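Local structure of hydrolase, haloacid dehalogenase-like family (Streptococcus pneumoniae, 2FI1) at residues 8-13 and 150-155; 98-103 and 123-128. The protein is probably a metal-dependent hydrolase of the haloacid dehalogenase family, its particular substrate not established. All coordinates share one frame; numbering follows the deposited sequence.

Interaction 1. Residues 8-13 and 150-155; sequences DYIWDL and YQISSG. With CA (calcium ion), chain B.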
ATOM      1  N   ASP A   8       6.666  16.720  -5.530  1.00  9.37           N
ATOM      2  CA  ASP A   8       5.780  16.142  -4.528  1.00  9.38           C
ATOM      3  C   ASP A   8       5.251  14.789  -4.981  1.00  8.75           C
ATOM      4  O   ASP A   8       4.907  14.601  -6.146  1.00  9.27           O
ATOM      5  CB  ASP A   8       4.629  17.105  -4.259  1.00  9.22           C
ATOM      6  CG  ASP A   8       5.094  18.379  -3.602  1.00 10.84           C
ATOM      7  OD1 ASP A   8       5.975  18.278  -2.724  1.00 11.60           O
ATOM      8  OD2 ASP A   8       4.593  19.470  -3.954  1.00 10.24           O
ATOM      9  N   TYR A   9       5.198  13.858  -4.038  1.00  7.87           N
ATOM     10  CA  TYR A   9       4.874  12.472  -4.300  1.00  7.88           C
ATOM     11  C   TYR A   9       3.763  12.082  -3.336  1.00  7.74           C
ATOM     12  O   TYR A   9       3.956  12.138  -2.125  1.00  8.12           O
ATOM     13  CB  TYR A   9       6.130  11.599  -4.103  1.00  8.27           C
ATOM     14  CG  TYR A   9       7.202  11.927  -5.119  1.00  8.51           C
ATOM     15  CD1 TYR A   9       7.333  11.185  -6.278  1.00  9.04           C
ATOM     16  CD2 TYR A   9       8.038  13.028  -4.953  1.00  8.51           C
ATOM     17  CE1 TYR A   9       8.282  11.486  -7.225  1.00  9.83           C
ATOM     18  CE2 TYR A   9       8.988  13.349  -5.911  1.00  8.76           C
ATOM     19  CZ  TYR A   9       9.103  12.569  -7.040  1.00  9.70           C
ATOM     20  OH  TYR A   9      10.048  12.893  -8.013  1.00 10.73           O
ATOM     21  N   ILE A  10       2.595  11.749  -3.877  1.00  7.62           N
ATOM     22  CA  ILE A  10       1.463  11.351  -3.064  1.00  7.90           C
ATOM     23  C   ILE A  10       1.310   9.843  -3.211  1.00  7.55           C
ATOM     24  O   ILE A  10       0.928   9.347  -4.274  1.00  7.81           O
ATOM     25  CB  ILE A  10       0.169  12.070  -3.470  1.00  8.44           C
ATOM     26  CG1 ILE A  10       0.335  13.590  -3.365  1.00  9.20           C
ATOM     27  CG2 ILE A  10      -0.969  11.607  -2.557  1.00  9.13           C
ATOM     28  CD1 ILE A  10      -0.893  14.366  -3.813  1.00  9.98           C
ATOM     29  N   TRP A  11       1.594   9.136  -2.128  1.00  7.28           N
ATOM     30  CA  TRP A  11       1.702   7.692  -2.123  1.00  7.24           C
ATOM     31  C   TRP A  11       0.462   6.998  -1.596  1.00  7.94           C
ATOM     32  O   TRP A  11      -0.315   7.558  -0.819  1.00  8.17           O
ATOM     33  CB  TRP A  11       2.866   7.263  -1.231  1.00  7.90           C
ATOM     34  CG  TRP A  11       4.219   7.738  -1.677  1.00  7.51           C
ATOM     35  CD1 TRP A  11       4.881   8.848  -1.246  1.00  8.58           C
ATOM     36  CD2 TRP A  11       5.087   7.081  -2.602  1.00  8.35           C
ATOM     37  NE1 TRP A  11       6.101   8.931  -1.853  1.00  7.93           N
ATOM     38  CE2 TRP A  11       6.251   7.868  -2.700  1.00  7.81           C
ATOM     39  CE3 TRP A  11       4.991   5.913  -3.366  1.00  9.10           C
ATOM     40  CZ2 TRP A  11       7.328   7.516  -3.517  1.00  9.37           C
ATOM     41  CZ3 TRP A  11       6.062   5.572  -4.190  1.00  9.66           C
ATOM     42  CH2 TRP A  11       7.211   6.376  -4.255  1.00 10.04           C
ATOM     43  N   ASP A  12       0.349   5.766  -2.044  1.00  8.00           N
ATOM     44  CA  ASP A  12      -0.570   4.748  -1.574  1.00  8.53           C
ATOM     45  C   ASP A  12       0.256   3.790  -0.703  1.00  8.71           C
ATOM     46  O   ASP A  12       1.435   3.581  -0.966  1.00  9.01           O
ATOM     47  CB  ASP A  12      -1.147   4.083  -2.832  1.00  8.73           C
ATOM     48  CG  ASP A  12      -1.873   2.786  -2.586  1.00 10.67           C
ATOM     49  OD1 ASP A  12      -2.801   2.744  -1.765  1.00 11.37           O
ATOM     50  OD2 ASP A  12      -1.565   1.831  -3.343  1.00 11.08           O
ATOM     51  N   LEU A  13      -0.347   3.214   0.335  1.00  8.95           N
ATOM     52  CA  LEU A  13       0.366   2.327   1.240  1.00  9.77           C
ATOM     53  C   LEU A  13       0.299   0.885   0.726  1.00  9.57           C
ATOM     54  O   LEU A  13       1.232   0.405   0.114  1.00  9.13           O
ATOM     55  CB  LEU A  13      -0.186   2.455   2.665  1.00 10.02           C
ATOM     56  CG  LEU A  13       0.537   1.641   3.747  1.00 11.67           C
ATOM     57  CD1 LEU A  13       2.008   2.046   3.867  1.00 12.73           C
ATOM     58  CD2 LEU A  13      -0.180   1.806   5.078  1.00 12.80           C
ATOM     59  N   TYR A 150      -0.666  22.276   0.519  1.00 11.74           N
ATOM     60  CA  TYR A 150       0.777  22.222   0.293  1.00 11.27           C
ATOM     61  C   TYR A 150       1.177  22.873  -1.028  1.00 11.47           C
ATOM     62  O   TYR A 150       2.342  22.837  -1.423  1.00 11.75           O
ATOM     63  CB  TYR A 150       1.282  20.771   0.421  1.00 10.97           C
ATOM     64  CG  TYR A 150       1.151  20.296   1.849  1.00 10.51           C
ATOM     65  CD1 TYR A 150       2.045  20.713   2.815  1.00 10.69           C
ATOM     66  CD2 TYR A 150       0.092  19.475   2.248  1.00 10.53           C
ATOM     67  CE1 TYR A 150       1.910  20.320   4.136  1.00 11.11           C
ATOM     68  CE2 TYR A 150      -0.045  19.074   3.564  1.00 10.20           C
ATOM     69  CZ  TYR A 150       0.862  19.502   4.505  1.00 10.11           C
ATOM     70  OH  TYR A 150       0.765  19.143   5.832  1.00 11.12           O
ATOM     71  N   GLN A 151       0.213  23.509  -1.684  1.00 11.61           N
ATOM     72  CA  GLN A 151       0.479  24.311  -2.880  1.00 11.79           C
ATOM     73  C   GLN A 151       1.340  23.525  -3.867  1.00 11.65           C
ATOM     74  O   GLN A 151       2.423  23.932  -4.290  1.00 11.66           O
ATOM     75  CB  GLN A 151       1.073  25.657  -2.467  1.00 12.34           C
ATOM     76  CG  GLN A 151       0.016  26.510  -1.787  1.00 13.32           C
ATOM     77  CD  GLN A 151       0.565  27.777  -1.195  1.00 14.91           C
ATOM     78  OE1 GLN A 151       1.274  27.750  -0.191  1.00 16.74           O
ATOM     79  NE2 GLN A 151       0.215  28.911  -1.803  1.00 16.21           N
ATOM     80  N   ILE A 152       0.806  22.364  -4.237  1.00 10.97           N
ATOM     81  CA  ILE A 152       1.497  21.409  -5.081  1.00 10.70           C
ATOM     82  C   ILE A 152       1.354  21.796  -6.553  1.00 11.14           C
ATOM     83  O   ILE A 152       0.250  21.754  -7.107  1.00 12.36           O
ATOM     84  CB  ILE A 152       0.932  19.968  -4.852  1.00 10.22           C
ATOM     85  CG1 ILE A 152       1.126  19.546  -3.391  1.00  9.61           C
ATOM     86  CG2 ILE A 152       1.591  18.980  -5.797  1.00 10.56           C
ATOM     87  CD1 ILE A 152       0.562  18.170  -3.053  1.00 10.48           C
ATOM     88  N   SER A 153       2.476  22.144  -7.185  1.00 11.89           N
ATOM     89  CA  SER A 153       2.518  22.466  -8.620  1.00 12.01           C
ATOM     90  C   SER A 153       3.161  21.384  -9.484  1.00 12.30           C
ATOM     91  O   SER A 153       2.987  21.373 -10.705  1.00 12.94           O
ATOM     92  CB  SER A 153       3.309  23.756  -8.829  1.00 12.41           C
ATOM     93  OG  SER A 153       4.616  23.609  -8.303  1.00 12.74           O
ATOM     94  N   SER A 154       3.937  20.498  -8.864  1.00 11.90           N
ATOM     95  CA  SER A 154       4.643  19.443  -9.579  1.00 12.55           C
ATOM     96  C   SER A 154       4.506  18.169  -8.768  1.00 11.83           C
ATOM     97  O   SER A 154       5.395  17.817  -7.989  1.00 12.93           O
ATOM     98  CB  SER A 154       6.117  19.814  -9.749  1.00 13.02           C
ATOM     99  OG  SER A 154       6.818  18.791 -10.415  1.00 16.43           O
ATOM    100  N   GLY A 155       3.380  17.490  -8.951  1.00 10.62           N
ATOM    101  CA  GLY A 155       3.032  16.342  -8.117  1.00  9.90           C
ATOM    102  C   GLY A 155       2.808  15.079  -8.917  1.00  9.63           C
ATOM    103  O   GLY A 155       2.283  15.109 -10.032  1.00 10.38           O
TER
HETATM  104 CA    CA B 191      -3.234   0.225  -2.791  1.00 10.95          CA
HETATM  105  O   HOH W   1       4.890  20.948  -6.129  1.00 10.97           O
HETATM  106  O   HOH W   2      -3.888  -2.063  -3.075  1.00 15.04           O
HETATM  107  O   HOH W   3      -5.004   1.388  -3.880  1.00 12.12           O
HETATM  108  O   HOH W   4      -4.409   0.292  -0.783  1.00 14.87           O
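D8 and G155 pair as parallel neighbours at the start of strands 8-11 and 155-159, inside the Rossmann-like parallel sheet of a haloacid dehalogenase fold, and the pairing shows how a first strand is seated against the loop that leads into strand 155-159. Across these residues one backbone hydrogen bond forms, D8 N to S154 O at 3.0 Å and 163°, and the ladder continues to L156. A CA-H...O contact, G155 CA to D8 O at 3.2 Å, supplements it.

The carboxylate of D8 works on two sides. OD1 makes a salt bridge to R100 NE, while OD2 accepts a bond from a water (2.6 Å) that in turn takes the N-H of S154, so the loop backbone is tied to the acid through solvent.

OD2 also rests against the fork of I152, CG1 at 3.5 Å and CG2 at 3.6 Å. With CG1 anti to the carbonyl carbon (chi1 -60°) and chi2 extended at 178°, I152 CD1 is carried to an apolar contact with I10 CD1 at 4.1 Å. I152 N makes the outer bond of the Schellman motif that ends helix 141-149, with Q151 at C-prime.

Beyond the strand the same segment runs to the metal site, completed by G14, D160 and three waters. There D12 binds calcium through both carboxylate oxygens, OD2 at 2.4 Å and OD1 at a longer 2.8 Å.

Interaction 2. Residues 98-103 and 123-128; sequences GGRHFL and YFTEVV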
ATOM      1  N   GLY A  98      15.115  17.291  -2.314  1.00 12.00           N
ATOM      2  CA  GLY A  98      14.166  18.281  -1.831  1.00 12.01           C
ATOM      3  C   GLY A  98      12.713  17.891  -2.047  1.00 11.94           C
ATOM      4  O   GLY A  98      11.811  18.702  -1.823  1.00 13.09           O
ATOM      5  N   GLY A  99      12.468  16.653  -2.464  1.00 11.41           N
ATOM      6  CA  GLY A  99      11.101  16.194  -2.665  1.00 10.90           C
ATOM      7  C   GLY A  99      10.360  16.041  -1.358  1.00 10.13           C
ATOM      8  O   GLY A  99      10.971  15.903  -0.298  1.00 11.68           O
ATOM      9  N   ARG A 100       9.036  16.103  -1.444  1.00  9.32           N
ATOM     10  CA  ARG A 100       8.159  15.860  -0.303  1.00  8.52           C
ATOM     11  C   ARG A 100       7.293  14.651  -0.596  1.00  7.82           C
ATOM     12  O   ARG A 100       6.911  14.411  -1.746  1.00  7.86           O
ATOM     13  CB  ARG A 100       7.234  17.045  -0.007  1.00  8.50           C
ATOM     14  CG  ARG A 100       7.963  18.329   0.355  1.00  8.95           C
ATOM     15  CD  ARG A 100       7.006  19.434   0.708  1.00  9.42           C
ATOM     16  NE  ARG A 100       6.182  19.827  -0.428  1.00 10.14           N
ATOM     17  CZ  ARG A 100       5.294  20.819  -0.402  1.00  9.37           C
ATOM     18  NH1 ARG A 100       5.110  21.531   0.698  1.00 10.25           N
ATOM     19  NH2 ARG A 100       4.592  21.098  -1.486  1.00 10.50           N
ATOM     20  N   HIS A 101       6.973  13.918   0.471  1.00  7.64           N
ATOM     21  CA  HIS A 101       6.153  12.730   0.418  1.00  7.35           C
ATOM     22  C   HIS A 101       4.894  12.951   1.225  1.00  6.90           C
ATOM     23  O   HIS A 101       4.936  13.487   2.323  1.00  7.04           O
ATOM     24  CB  HIS A 101       6.882  11.534   1.021  1.00  7.24           C
ATOM     25  CG  HIS A 101       8.189  11.220   0.377  1.00  7.10           C
ATOM     26  ND1 HIS A 101       8.288  10.657  -0.877  1.00  7.28           N
ATOM     27  CD2 HIS A 101       9.457  11.381   0.825  1.00  7.76           C
ATOM     28  CE1 HIS A 101       9.564  10.490  -1.178  1.00  7.07           C
ATOM     29  NE2 HIS A 101      10.292  10.917  -0.164  1.00  7.39           N
ATOM     30  N   PHE A 102       3.781  12.489   0.672  1.00  6.97           N
ATOM     31  CA  PHE A 102       2.485  12.490   1.338  1.00  7.05           C
ATOM     32  C   PHE A 102       1.910  11.099   1.216  1.00  7.44           C
ATOM     33  O   PHE A 102       2.291  10.337   0.328  1.00  7.60           O
ATOM     34  CB  PHE A 102       1.541  13.513   0.704  1.00  7.45           C
ATOM     35  CG  PHE A 102       2.102  14.895   0.693  1.00  7.24           C
ATOM     36  CD1 PHE A 102       1.886  15.754   1.752  1.00  7.56           C
ATOM     37  CD2 PHE A 102       2.892  15.325  -0.359  1.00  8.05           C
ATOM     38  CE1 PHE A 102       2.429  17.027   1.738  1.00  8.69           C
ATOM     39  CE2 PHE A 102       3.434  16.588  -0.361  1.00  8.81           C
ATOM     40  CZ  PHE A 102       3.206  17.431   0.677  1.00  8.28           C
ATOM     41  N   LEU A 103       0.983  10.756   2.101  1.00  7.69           N
ATOM     42  CA  LEU A 103       0.328   9.450   2.035  1.00  8.22           C
ATOM     43  C   LEU A 103      -1.164   9.642   2.179  1.00  7.52           C
ATOM     44  O   LEU A 103      -1.595  10.394   3.055  1.00  8.12           O
ATOM     45  CB  LEU A 103       0.842   8.526   3.139  1.00  8.63           C
ATOM     46  CG  LEU A 103       0.441   7.048   3.152  1.00 10.44           C
ATOM     47  CD1 LEU A 103       1.049   6.304   2.025  1.00 14.27           C
ATOM     48  CD2 LEU A 103       0.902   6.432   4.459  1.00 11.85           C
ATOM     49  N   TYR A 123       9.431  10.065   6.617  1.00  7.67           N
ATOM     50  CA  TYR A 123       9.410  10.596   5.261  1.00  7.51           C
ATOM     51  C   TYR A 123       8.229  11.496   4.938  1.00  7.65           C
ATOM     52  O   TYR A 123       8.310  12.286   4.007  1.00  7.88           O
ATOM     53  CB  TYR A 123       9.492   9.470   4.221  1.00  7.57           C
ATOM     54  CG  TYR A 123      10.892   8.943   4.114  1.00  6.55           C
ATOM     55  CD1 TYR A 123      11.879   9.712   3.511  1.00  7.37           C
ATOM     56  CD2 TYR A 123      11.261   7.726   4.685  1.00  7.53           C
ATOM     57  CE1 TYR A 123      13.181   9.263   3.445  1.00  6.99           C
ATOM     58  CE2 TYR A 123      12.580   7.274   4.619  1.00  7.82           C
ATOM     59  CZ  TYR A 123      13.521   8.051   4.007  1.00  7.79           C
ATOM     60  OH  TYR A 123      14.820   7.602   3.968  1.00  8.42           O
ATOM     61  N   PHE A 124       7.127  11.390   5.690  1.00  7.63           N
ATOM     62  CA  PHE A 124       5.876  11.994   5.251  1.00  7.99           C
ATOM     63  C   PHE A 124       5.615  13.341   5.861  1.00  8.72           C
ATOM     64  O   PHE A 124       5.584  13.487   7.073  1.00  9.45           O
ATOM     65  CB  PHE A 124       4.717  11.031   5.507  1.00  7.67           C
ATOM     66  CG  PHE A 124       4.871   9.762   4.739  1.00  7.47           C
ATOM     67  CD1 PHE A 124       4.546   9.708   3.395  1.00  8.26           C
ATOM     68  CD2 PHE A 124       5.445   8.652   5.323  1.00  8.89           C
ATOM     69  CE1 PHE A 124       4.748   8.565   2.659  1.00  8.87           C
ATOM     70  CE2 PHE A 124       5.655   7.497   4.585  1.00 10.03           C
ATOM     71  CZ  PHE A 124       5.300   7.460   3.240  1.00  9.64           C
ATOM     72  N   THR A 125       5.430  14.327   4.998  1.00  8.24           N
ATOM     73  CA  THR A 125       5.035  15.661   5.431  1.00  9.11           C
ATOM     74  C   THR A 125       3.638  15.629   6.043  1.00  8.84           C
ATOM     75  O   THR A 125       3.389  16.262   7.073  1.00  9.86           O
ATOM     76  CB  THR A 125       5.124  16.647   4.266  1.00  9.03           C
ATOM     77  OG1 THR A 125       6.496  16.752   3.851  1.00 10.42           O
ATOM     78  CG2 THR A 125       4.594  18.016   4.651  1.00 10.11           C
ATOM     79  N   GLU A 126       2.724  14.886   5.425  1.00  8.62           N
ATOM     80  CA  GLU A 126       1.417  14.632   6.021  1.00  8.42           C
ATOM     81  C   GLU A 126       0.900  13.276   5.567  1.00  7.98           C
ATOM     82  O   GLU A 126       1.076  12.880   4.407  1.00  8.19           O
ATOM     83  CB  GLU A 126       0.400  15.726   5.682  1.00  8.52           C
ATOM     84  CG  GLU A 126      -0.939  15.519   6.407  1.00  8.94           C
ATOM     85  CD  GLU A 126      -1.897  16.694   6.360  1.00  9.74           C
ATOM     86  OE1 GLU A 126      -1.469  17.853   6.215  1.00 10.29           O
ATOM     87  OE2 GLU A 126      -3.114  16.445   6.477  1.00 10.96           O
ATOM     88  N   VAL A 127       0.296  12.569   6.514  1.00  8.40           N
ATOM     89  CA  VAL A 127      -0.396  11.307   6.279  1.00  8.18           C
ATOM     90  C   VAL A 127      -1.887  11.565   6.473  1.00  8.59           C
ATOM     91  O   VAL A 127      -2.308  12.010   7.551  1.00  9.21           O
ATOM     92  CB  VAL A 127       0.075  10.207   7.242  1.00  8.12           C
ATOM     93  CG1 VAL A 127      -0.737   8.935   7.040  1.00  8.88           C
ATOM     94  CG2 VAL A 127       1.558   9.933   7.066  1.00  8.56           C
ATOM     95  N   VAL A 128      -2.666  11.305   5.429  1.00  8.28           N
ATOM     96  CA  VAL A 128      -4.125  11.427   5.468  1.00  9.20           C
ATOM     97  C   VAL A 128      -4.677  10.026   5.696  1.00  9.10           C
ATOM     98  O   VAL A 128      -4.418   9.123   4.901  1.00  9.61           O
ATOM     99  CB  VAL A 128      -4.667  12.005   4.152  1.00  9.36           C
ATOM    100  CG1 VAL A 128      -6.203  11.960   4.126  1.00 10.32           C
ATOM    101  CG2 VAL A 128      -4.127  13.429   3.928  1.00 10.72           C
TER
HETATM  102  O   HOH W   5       8.165  14.789   3.011  1.00  9.16           O
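A single water is gripped by three groups at the mouth of this strand pair: it accepts the N-H of H101 (2.9 Å), donates to Y123 O (2.7 Å), and is hydrogen-bonded to T125 OG1 (2.7 Å). It fills in where the two backbone segments have not yet paired directly. At the corner that follows, T125 N bonds H101 O at 2.8 Å. Regular parallel pairing within the beta-alpha-beta unit 100-104, 110-117, 124-128 comes at L103 and V127, flanked by L103 N to E126 O and by V128 N to L103 O, the latter at 2.8 Å and almost straight (175°).

F102 and E126 point to one face of the sheet, L103 and V127 to the other. The F102 ring lies alongside T125, CE1 touching its CB at 3.7 Å, and its CZ sits over one face of the R100 guanidinium, offset toward the rim; that group also bonds D8 and the carbonyl of Y150. L103 CD2 meets V127 CG1 at 4.0 Å, side by side and facing helix 110-117, while F124 CD1 and CE1 lie against L103 CB.

With CG anti to the carbonyl carbon (chi1 -57°), the H101 imidazole lies alongside Y123, its CD2 edge 3.5 Å from Y123 O. ND1 accepts from W11 NE1 and NE2 donates to L91 O, which fixes the ring's rotation and points to a neutral imidazole with its proton on NE2.

Overall arrangement
From the N terminus, strand 8-11 comes first and lies in the middle of the sheet; it waits for residues 150-155, so interaction 1 closes a loop that spans most of the chain. Interaction 2 is nested inside that loop and closes a much shorter one, with helix 110-117 as the crossover between strands 100-104 and 124-128. Strand 8-11 pairs with 155-159 on one side and 100-104 on the other, and interaction 2 adds the edge strand 124-128 beyond the latter. The two contacts also meet directly, through a probable hydrogen bond between Y150 OH and E126 OE1 (2.6 Å), which joins the loop after helix 141-149 to that edge strand.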